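Local coordinates for protein polyketide synthase/nonribosomal peptide synthetase hybrid RzxB (Pseudomonas fluorescens, PDB 5IL6) that probably dehydrates beta-hydroxyacyl intermediates during assembly of the polyketide rhizoxin, through its double-hotdog dehydratase domain, at residues E98-L103 with Y116-A121; A140-S145 with Q248-R253. All coordinates share one frame; numbering follows the deposited sequence.

Interaction 1 (E98-L103 with Y116-A121); sequences ELFLEL and YAYDQA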
ATOM      1  N   GLU A  98      14.988  12.390   2.262  1.00 22.29           N
ATOM      2  CA  GLU A  98      15.245  11.928   0.903  1.00 20.22           C
ATOM      3  C   GLU A  98      15.074  10.416   0.825  1.00 20.05           C
ATOM      4  O   GLU A  98      15.717   9.669   1.571  1.00 20.71           O
ATOM      5  CB  GLU A  98      16.653  12.330   0.463  1.00 24.40           C
ATOM      6  CG  GLU A  98      16.848  13.832   0.338  1.00 26.86           C
ATOM      7  CD  GLU A  98      18.253  14.208  -0.099  1.00 33.94           C
ATOM      8  OE1 GLU A  98      19.199  13.452   0.203  1.00 37.44           O
ATOM      9  OE2 GLU A  98      18.414  15.267  -0.740  1.00 43.50           O
ATOM     10  N   LEU A  99      14.213   9.973  -0.090  1.00 19.66           N
ATOM     11  CA  LEU A  99      13.956   8.561  -0.335  1.00 18.92           C
ATOM     12  C   LEU A  99      14.229   8.272  -1.805  1.00 20.37           C
ATOM     13  O   LEU A  99      13.604   8.873  -2.685  1.00 22.69           O
ATOM     14  CB  LEU A  99      12.514   8.201   0.034  1.00 20.98           C
ATOM     15  CG  LEU A  99      12.154   6.725   0.215  1.00 20.50           C
ATOM     16  CD1 LEU A  99      13.033   6.057   1.256  1.00 16.20           C
ATOM     17  CD2 LEU A  99      10.702   6.609   0.622  1.00 24.81           C
ATOM     18  N   PHE A 100      15.154   7.355  -2.064  1.00 17.81           N
ATOM     19  CA  PHE A 100      15.573   7.009  -3.413  1.00 17.88           C
ATOM     20  C   PHE A 100      14.892   5.728  -3.878  1.00 23.41           C
ATOM     21  O   PHE A 100      14.612   4.832  -3.082  1.00 23.88           O
ATOM     22  CB  PHE A 100      17.088   6.825  -3.472  1.00 18.76           C
ATOM     23  CG  PHE A 100      17.860   8.073  -3.162  1.00 23.35           C
ATOM     24  CD1 PHE A 100      18.136   8.425  -1.852  1.00 21.99           C
ATOM     25  CD2 PHE A 100      18.315   8.891  -4.180  1.00 25.99           C
ATOM     26  CE1 PHE A 100      18.846   9.572  -1.561  1.00 25.09           C
ATOM     27  CE2 PHE A 100      19.029  10.039  -3.895  1.00 26.51           C
ATOM     28  CZ  PHE A 100      19.293  10.380  -2.585  1.00 28.75           C
ATOM     29  N   LEU A 101      14.628   5.652  -5.182  1.00 21.67           N
ATOM     30  CA  LEU A 101      14.110   4.442  -5.813  1.00 21.77           C
ATOM     31  C   LEU A 101      14.996   4.107  -7.001  1.00 22.56           C
ATOM     32  O   LEU A 101      15.149   4.926  -7.913  1.00 21.30           O
ATOM     33  CB  LEU A 101      12.657   4.617  -6.264  1.00 19.19           C
ATOM     34  CG  LEU A 101      11.958   3.368  -6.826  1.00 19.10           C
ATOM     35  CD1 LEU A 101      10.460   3.460  -6.588  1.00 22.65           C
ATOM     36  CD2 LEU A 101      12.229   3.163  -8.315  1.00 18.72           C
ATOM     37  N   GLU A 102      15.578   2.910  -6.988  1.00 21.88           N
ATOM     38  CA  GLU A 102      16.416   2.429  -8.079  1.00 24.29           C
ATOM     39  C   GLU A 102      15.651   1.401  -8.896  1.00 23.27           C
ATOM     40  O   GLU A 102      15.034   0.490  -8.335  1.00 22.81           O
ATOM     41  CB  GLU A 102      17.713   1.817  -7.551  1.00 27.36           C
ATOM     42  CG  GLU A 102      18.816   2.830  -7.310  1.00 34.26           C
ATOM     43  CD  GLU A 102      20.065   2.206  -6.707  1.00 40.47           C
ATOM     44  OE1 GLU A 102      20.187   0.964  -6.732  1.00 41.43           O
ATOM     45  OE2 GLU A 102      20.926   2.960  -6.211  1.00 40.87           O
ATOM     46  N   LEU A 103      15.695   1.552 -10.218  1.00 22.33           N
ATOM     47  CA  LEU A 103      14.972   0.687 -11.143  1.00 25.09           C
ATOM     48  C   LEU A 103      15.958   0.119 -12.151  1.00 25.52           C
ATOM     49  O   LEU A 103      16.649   0.875 -12.841  1.00 21.20           O
ATOM     50  CB  LEU A 103      13.863   1.466 -11.853  1.00 31.78           C
ATOM     51  CG  LEU A 103      12.705   0.684 -12.480  1.00 42.66           C
ATOM     52  CD1 LEU A 103      11.618   1.661 -12.893  1.00 50.32           C
ATOM     53  CD2 LEU A 103      13.149  -0.147 -13.673  1.00 45.39           C
ATOM     54  N   TYR A 116      15.404   3.069  -0.824  1.00 19.71           N
ATOM     55  CA  TYR A 116      16.368   3.175   0.261  1.00 23.22           C
ATOM     56  C   TYR A 116      16.602   4.635   0.625  1.00 21.79           C
ATOM     57  O   TYR A 116      16.219   5.556  -0.101  1.00 23.25           O
ATOM     58  CB  TYR A 116      17.687   2.502  -0.118  1.00 33.48           C
ATOM     59  CG  TYR A 116      18.301   3.085  -1.362  1.00 34.59           C
ATOM     60  CD1 TYR A 116      19.127   4.196  -1.289  1.00 41.47           C
ATOM     61  CD2 TYR A 116      18.044   2.537  -2.610  1.00 41.48           C
ATOM     62  CE1 TYR A 116      19.690   4.742  -2.421  1.00 51.92           C
ATOM     63  CE2 TYR A 116      18.601   3.078  -3.753  1.00 52.11           C
ATOM     64  CZ  TYR A 116      19.424   4.183  -3.650  1.00 54.78           C
ATOM     65  OH  TYR A 116      19.992   4.741  -4.768  1.00 57.62           O
ATOM     66  N   ALA A 117      17.261   4.823   1.766  1.00 20.77           N
ATOM     67  CA  ALA A 117      17.599   6.136   2.298  1.00 24.35           C
ATOM     68  C   ALA A 117      18.844   5.985   3.157  1.00 27.11           C
ATOM     69  O   ALA A 117      19.233   4.872   3.521  1.00 27.50           O
ATOM     70  CB  ALA A 117      16.449   6.730   3.121  1.00 28.09           C
ATOM     71  N   TYR A 118      19.484   7.110   3.465  1.00 27.37           N
ATOM     72  CA  TYR A 118      20.731   7.091   4.215  1.00 32.84           C
ATOM     73  C   TYR A 118      20.484   7.475   5.671  1.00 35.22           C
ATOM     74  O   TYR A 118      19.672   8.357   5.962  1.00 31.00           O
ATOM     75  CB  TYR A 118      21.741   8.046   3.583  1.00 48.13           C
ATOM     76  CG  TYR A 118      22.256   7.538   2.258  1.00 74.57           C
ATOM     77  CD1 TYR A 118      23.272   6.595   2.198  1.00 89.79           C
ATOM     78  CD2 TYR A 118      21.706   7.986   1.066  1.00 87.30           C
ATOM     79  CE1 TYR A 118      23.733   6.121   0.985  1.00100.92           C
ATOM     80  CE2 TYR A 118      22.159   7.521  -0.149  1.00 98.28           C
ATOM     81  CZ  TYR A 118      23.173   6.589  -0.186  1.00105.02           C
ATOM     82  OH  TYR A 118      23.626   6.124  -1.397  1.00109.87           O
ATOM     83  N   ASP A 119      21.186   6.803   6.584  1.00 46.57           N
ATOM     84  CA  ASP A 119      21.045   7.046   8.011  1.00 57.46           C
ATOM     85  C   ASP A 119      22.097   8.056   8.476  1.00 63.23           C
ATOM     86  O   ASP A 119      22.907   8.555   7.691  1.00 57.55           O
ATOM     87  CB  ASP A 119      21.116   5.730   8.787  1.00 63.91           C
ATOM     88  CG  ASP A 119      22.519   5.165   8.869  1.00 71.21           C
ATOM     89  OD1 ASP A 119      23.388   5.588   8.081  1.00 73.85           O
ATOM     90  OD2 ASP A 119      22.748   4.285   9.726  1.00 74.73           O
ATOM     91  N   GLN A 120      22.089   8.361   9.779  1.00 74.91           N
ATOM     92  CA  GLN A 120      23.107   9.243  10.347  1.00 82.79           C
ATOM     93  C   GLN A 120      24.522   8.755  10.059  1.00 74.20           C
ATOM     94  O   GLN A 120      25.440   9.570   9.915  1.00 68.60           O
ATOM     95  CB  GLN A 120      22.920   9.381  11.865  1.00 96.63           C
ATOM     96  CG  GLN A 120      21.864  10.389  12.310  1.00103.79           C
ATOM     97  CD  GLN A 120      20.456   9.813  12.351  1.00100.48           C
ATOM     98  OE1 GLN A 120      20.222   8.680  11.926  1.00 98.82           O
ATOM     99  NE2 GLN A 120      19.506  10.613  12.824  1.00 96.02           N
ATOM    100  N   ALA A 121      24.722   7.443   9.974  1.00 72.11           N
ATOM    101  CA  ALA A 121      26.050   6.878   9.767  1.00 73.31           C
ATOM    102  C   ALA A 121      26.539   6.955   8.326  1.00 77.00           C
ATOM    103  O   ALA A 121      27.627   6.445   8.041  1.00 74.80           O
ATOM    104  CB  ALA A 121      26.060   5.416  10.207  1.00 71.47           C
TER
HETATM  105  O   HOH W   1      18.362   9.616   2.308  1.00 23.81           O
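F100 and Y116 face each other as an antiparallel hydrogen-bonded pair: F100 N donates a hydrogen bond to Y116 O at 2.9 Å, and Y116 N returns one to F100 O at 3.0 Å. Two residues on, toward E98 and Y118, the strands part, and a water bridges E98 O and Y118 N. This is the beta hairpin of strands 98-105 and 110-118, part of the sheet of the N-terminal hotdog half; strand 27-32 flanks it on one side and strand 124-135 on the other. Both aromatic side chains lie on the same face of the sheet. Y116 holds CG between its backbone N and carbonyl carbon (chi1 58°), which swings the ring over its neighbour strand, where F100 CB sits 3.8 Å from the Y116 ring centroid in a CH-pi contact. The two rings are nearly parallel but slid apart, with little overlap. Beyond them, Y116 OH donates a very short bond, 2.5 Å, to E102 OE2, with carboxylate and ring planes 76° apart. A phenylalanine in place of Y116 would probably leave the E102 carboxylate without its hydroxyl mate. L99 CD1 packs against A117 CB at 3.9 Å, and the small side chain of A117 lets its CB also lie close to E98 O.

Interaction 2 (A140-S145 with Q248-R253); sequences AWLDFS and QVQIRR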
ATOM      1  N   ALA A 140     -10.528 -10.117 -10.708  1.00 74.95           N
ATOM      2  CA  ALA A 140     -11.193 -10.809  -9.621  1.00 76.72           C
ATOM      3  C   ALA A 140     -12.665 -10.421  -9.661  1.00 89.39           C
ATOM      4  O   ALA A 140     -13.041  -9.394 -10.229  1.00 93.97           O
ATOM      5  CB  ALA A 140     -10.588 -10.438  -8.264  1.00 65.89           C
ATOM      6  N   TRP A 141     -13.510 -11.258  -9.073  1.00 95.16           N
ATOM      7  CA  TRP A 141     -14.948 -11.041  -9.118  1.00100.19           C
ATOM      8  C   TRP A 141     -15.444 -10.743  -7.720  1.00 87.59           C
ATOM      9  O   TRP A 141     -15.081 -11.440  -6.767  1.00 86.95           O
ATOM     10  CB  TRP A 141     -15.679 -12.247  -9.699  1.00116.53           C
ATOM     11  CG  TRP A 141     -15.191 -12.579 -11.050  1.00125.78           C
ATOM     12  CD1 TRP A 141     -15.229 -11.778 -12.151  1.00129.16           C
ATOM     13  CD2 TRP A 141     -14.575 -13.801 -11.459  1.00129.22           C
ATOM     14  NE1 TRP A 141     -14.675 -12.427 -13.226  1.00132.29           N
ATOM     15  CE2 TRP A 141     -14.265 -13.673 -12.827  1.00132.15           C
ATOM     16  CE3 TRP A 141     -14.256 -14.992 -10.802  1.00129.04           C
ATOM     17  CZ2 TRP A 141     -13.653 -14.693 -13.550  1.00133.16           C
ATOM     18  CZ3 TRP A 141     -13.649 -16.003 -11.520  1.00131.06           C
ATOM     19  CH2 TRP A 141     -13.354 -15.847 -12.881  1.00132.80           C
ATOM     20  N   LEU A 142     -16.238  -9.688  -7.593  1.00 75.53           N
ATOM     21  CA  LEU A 142     -16.813  -9.394  -6.296  1.00 63.52           C
ATOM     22  C   LEU A 142     -17.710 -10.577  -5.969  1.00 63.95           C
ATOM     23  O   LEU A 142     -18.736 -10.793  -6.622  1.00 61.35           O
ATOM     24  CB  LEU A 142     -17.561  -8.062  -6.341  1.00 58.04           C
ATOM     25  CG  LEU A 142     -18.111  -7.472  -5.044  1.00 55.68           C
ATOM     26  CD1 LEU A 142     -17.047  -7.480  -3.957  1.00 54.54           C
ATOM     27  CD2 LEU A 142     -18.575  -6.043  -5.299  1.00 56.58           C
ATOM     28  N   ASP A 143     -17.342 -11.325  -4.933  1.00 70.60           N
ATOM     29  CA  ASP A 143     -17.963 -12.601  -4.602  1.00 79.35           C
ATOM     30  C   ASP A 143     -18.726 -12.546  -3.295  1.00 69.70           C
ATOM     31  O   ASP A 143     -19.155 -13.596  -2.798  1.00 70.69           O
ATOM     32  CB  ASP A 143     -16.891 -13.686  -4.462  1.00 94.60           C
ATOM     33  CG  ASP A 143     -16.697 -14.509  -5.717  1.00112.96           C
ATOM     34  OD1 ASP A 143     -16.748 -13.940  -6.827  1.00119.67           O
ATOM     35  OD2 ASP A 143     -16.476 -15.734  -5.582  1.00120.47           O
ATOM     36  N   PHE A 144     -18.969 -11.357  -2.754  1.00 61.33           N
ATOM     37  CA  PHE A 144     -19.370 -11.248  -1.361  1.00 53.79           C
ATOM     38  C   PHE A 144     -20.892 -11.270  -1.241  1.00 58.34           C
ATOM     39  O   PHE A 144     -21.596 -10.472  -1.872  1.00 74.17           O
ATOM     40  CB  PHE A 144     -18.788  -9.975  -0.756  1.00 50.98           C
ATOM     41  CG  PHE A 144     -18.876  -9.945   0.732  1.00 51.78           C
ATOM     42  CD1 PHE A 144     -17.983 -10.685   1.475  1.00 50.12           C
ATOM     43  CD2 PHE A 144     -19.857  -9.232   1.379  1.00 49.28           C
ATOM     44  CE1 PHE A 144     -18.049 -10.692   2.843  1.00 49.48           C
ATOM     45  CE2 PHE A 144     -19.935  -9.230   2.752  1.00 50.12           C
ATOM     46  CZ  PHE A 144     -19.029  -9.964   3.489  1.00 51.10           C
ATOM     47  N   SER A 145     -21.405 -12.263  -0.540  1.00 62.76           N
ATOM     48  CA  SER A 145     -22.807 -12.334  -0.178  1.00 83.13           C
ATOM     49  C   SER A 145     -22.892 -11.928   1.287  1.00 81.86           C
ATOM     50  O   SER A 145     -22.217 -12.525   2.134  1.00 62.00           O
ATOM     51  CB  SER A 145     -23.375 -13.747  -0.385  1.00 91.94           C
ATOM     52  OG  SER A 145     -24.778 -13.736  -0.202  1.00 94.47           O
ATOM     53  N   GLN A 248     -14.777  -0.365  -3.138  1.00 31.45           N
ATOM     54  CA  GLN A 248     -15.127  -1.537  -2.350  1.00 28.18           C
ATOM     55  C   GLN A 248     -13.910  -2.447  -2.278  1.00 28.38           C
ATOM     56  O   GLN A 248     -13.183  -2.598  -3.265  1.00 34.30           O
ATOM     57  CB  GLN A 248     -16.295  -2.313  -2.967  1.00 30.66           C
ATOM     58  CG  GLN A 248     -17.615  -1.580  -3.009  1.00 36.27           C
ATOM     59  CD  GLN A 248     -18.703  -2.424  -3.637  1.00 39.89           C
ATOM     60  OE1 GLN A 248     -19.445  -3.114  -2.939  1.00 47.06           O
ATOM     61  NE2 GLN A 248     -18.796  -2.385  -4.962  1.00 39.35           N
ATOM     62  N   VAL A 249     -13.690  -3.053  -1.115  1.00 27.20           N
ATOM     63  CA  VAL A 249     -12.539  -3.921  -0.900  1.00 24.01           C
ATOM     64  C   VAL A 249     -13.036  -5.249  -0.350  1.00 25.28           C
ATOM     65  O   VAL A 249     -13.599  -5.297   0.750  1.00 27.92           O
ATOM     66  CB  VAL A 249     -11.511  -3.292   0.056  1.00 26.41           C
ATOM     67  CG1 VAL A 249     -10.295  -4.192   0.190  1.00 24.03           C
ATOM     68  CG2 VAL A 249     -11.104  -1.908  -0.436  1.00 28.29           C
ATOM     69  N   GLN A 250     -12.824  -6.320  -1.109  1.00 29.20           N
ATOM     70  CA  GLN A 250     -13.103  -7.669  -0.642  1.00 32.43           C
ATOM     71  C   GLN A 250     -11.827  -8.258  -0.059  1.00 27.50           C
ATOM     72  O   GLN A 250     -10.776  -8.238  -0.708  1.00 24.08           O
ATOM     73  CB  GLN A 250     -13.617  -8.552  -1.779  1.00 47.10           C
ATOM     74  CG  GLN A 250     -14.110  -9.905  -1.299  1.00 73.52           C
ATOM     75  CD  GLN A 250     -14.575 -10.800  -2.424  1.00 87.39           C
ATOM     76  OE1 GLN A 250     -14.599 -10.402  -3.588  1.00 85.18           O
ATOM     77  NE2 GLN A 250     -14.942 -12.029  -2.079  1.00 94.33           N
ATOM     78  N   ILE A 251     -11.923  -8.789   1.157  1.00 30.31           N
ATOM     79  CA  ILE A 251     -10.768  -9.272   1.904  1.00 26.17           C
ATOM     80  C   ILE A 251     -11.025 -10.721   2.289  1.00 26.01           C
ATOM     81  O   ILE A 251     -12.111 -11.054   2.777  1.00 26.87           O
ATOM     82  CB  ILE A 251     -10.504  -8.415   3.155  1.00 28.66           C
ATOM     83  CG1 ILE A 251     -10.305  -6.946   2.764  1.00 32.62           C
ATOM     84  CG2 ILE A 251      -9.285  -8.937   3.912  1.00 27.03           C
ATOM     85  CD1 ILE A 251     -10.265  -5.994   3.939  1.00 36.80           C
ATOM     86  N   ARG A 252     -10.026 -11.577   2.068  1.00 29.33           N
ATOM     87  CA  ARG A 252     -10.110 -12.990   2.419  1.00 37.88           C
ATOM     88  C   ARG A 252      -8.878 -13.373   3.222  1.00 32.98           C
ATOM     89  O   ARG A 252      -7.750 -13.170   2.765  1.00 28.86           O
ATOM     90  CB  ARG A 252     -10.224 -13.873   1.172  1.00 54.47           C
ATOM     91  CG  ARG A 252     -10.056 -15.367   1.445  1.00 76.33           C
ATOM     92  CD  ARG A 252     -11.015 -15.852   2.523  1.00 95.71           C
ATOM     93  NE  ARG A 252     -11.032 -17.307   2.652  1.00111.11           N
ATOM     94  CZ  ARG A 252     -11.656 -18.121   1.806  1.00124.89           C
ATOM     95  NH1 ARG A 252     -12.305 -17.629   0.757  1.00130.11           N
ATOM     96  NH2 ARG A 252     -11.629 -19.431   2.006  1.00130.79           N
ATOM     97  N   ARG A 253      -9.096 -13.918   4.415  1.00 32.72           N
ATOM     98  CA  ARG A 253      -8.006 -14.488   5.190  1.00 35.61           C
ATOM     99  C   ARG A 253      -7.396 -15.665   4.439  1.00 32.43           C
ATOM    100  O   ARG A 253      -8.110 -16.486   3.854  1.00 30.56           O
ATOM    101  CB  ARG A 253      -8.518 -14.933   6.558  1.00 39.49           C
ATOM    102  CG  ARG A 253      -7.462 -15.515   7.485  1.00 40.54           C
ATOM    103  CD  ARG A 253      -6.875 -14.460   8.401  1.00 37.76           C
ATOM    104  NE  ARG A 253      -5.967 -15.053   9.383  1.00 40.10           N
ATOM    105  CZ  ARG A 253      -6.259 -15.255  10.666  1.00 45.36           C
ATOM    106  NH1 ARG A 253      -7.444 -14.912  11.156  1.00 47.55           N
ATOM    107  NH2 ARG A 253      -5.354 -15.804  11.468  1.00 47.63           N
TER
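Q250 reaches from strand 246-254 to the passing loop at D143, and its side chain takes the largest share of the contact. From CB, which points toward the loop, the chain runs out fully extended: CG is anti to the backbone N (chi1 -172°) and CD continues straight on, so the amide is delivered to the loop backbone. CB and CG serve as the spacer, and the touching begins at CD, 3.8 Å from D143 N. At the tip, OE1 accepts a hydrogen bond from D143 N at 3.2 Å. The N-H points well at the oxygen, yet the donor stands above the carbonyl plane, 41° out of it. The C=O...N angle is only 109°; the bond is long and its acceptor geometry poor. OE1 also lies 3.8 Å from L142 CD1. The other branch, NE2, rests against D143 CB at 3.5 Å and gives a hydrogen bond to Q184 OE1 on the adjacent strand 184-190, which holds the amide by both its oxygen and its nitrogen. Glutamine suits this place because it is long enough to reach the loop backbone and offers an acceptor to the loop and a donor to the sheet. Two residues earlier on the same side of the strand, Q248 meets the other leucine methyl, its NE2 lying 3.7 Å from L142 CD2 while bonding to the backbone oxygen of D269. L142 and F144 also rest on L186 of strand 184-190, giving this surface loop an apolar footing beside the amides. Here an irregular segment following strand 124-135 is laid across the outer side of a sheet strand and held by side chains, without strand pairing, in the second hotdog half of the double-hotdog dehydratase fold.

Overall arrangement
From the N terminus, the chain first passes through strand 27-32 and helix 53-67 before strand 98-105 turns back into strand 110-118. Interaction 1 closes that short hairpin, with 12 residues between its segments. The chain then runs through strand 124-135 into the loop where interaction 2 opens, to be closed by strand 246-254 after 102 intervening residues. The two loops follow in series, neither nesting nor crossing. The centres of interactions 1 and 2 lie about 36 Å apart, on opposite sides of the chain's centre. The nearest atoms of interactions 1 and 2 are about 23 Å apart. Interaction 1 joins consecutive strands of the first hotdog half, whereas interaction 2 ties the segment leading out of that half to the sheet of the second.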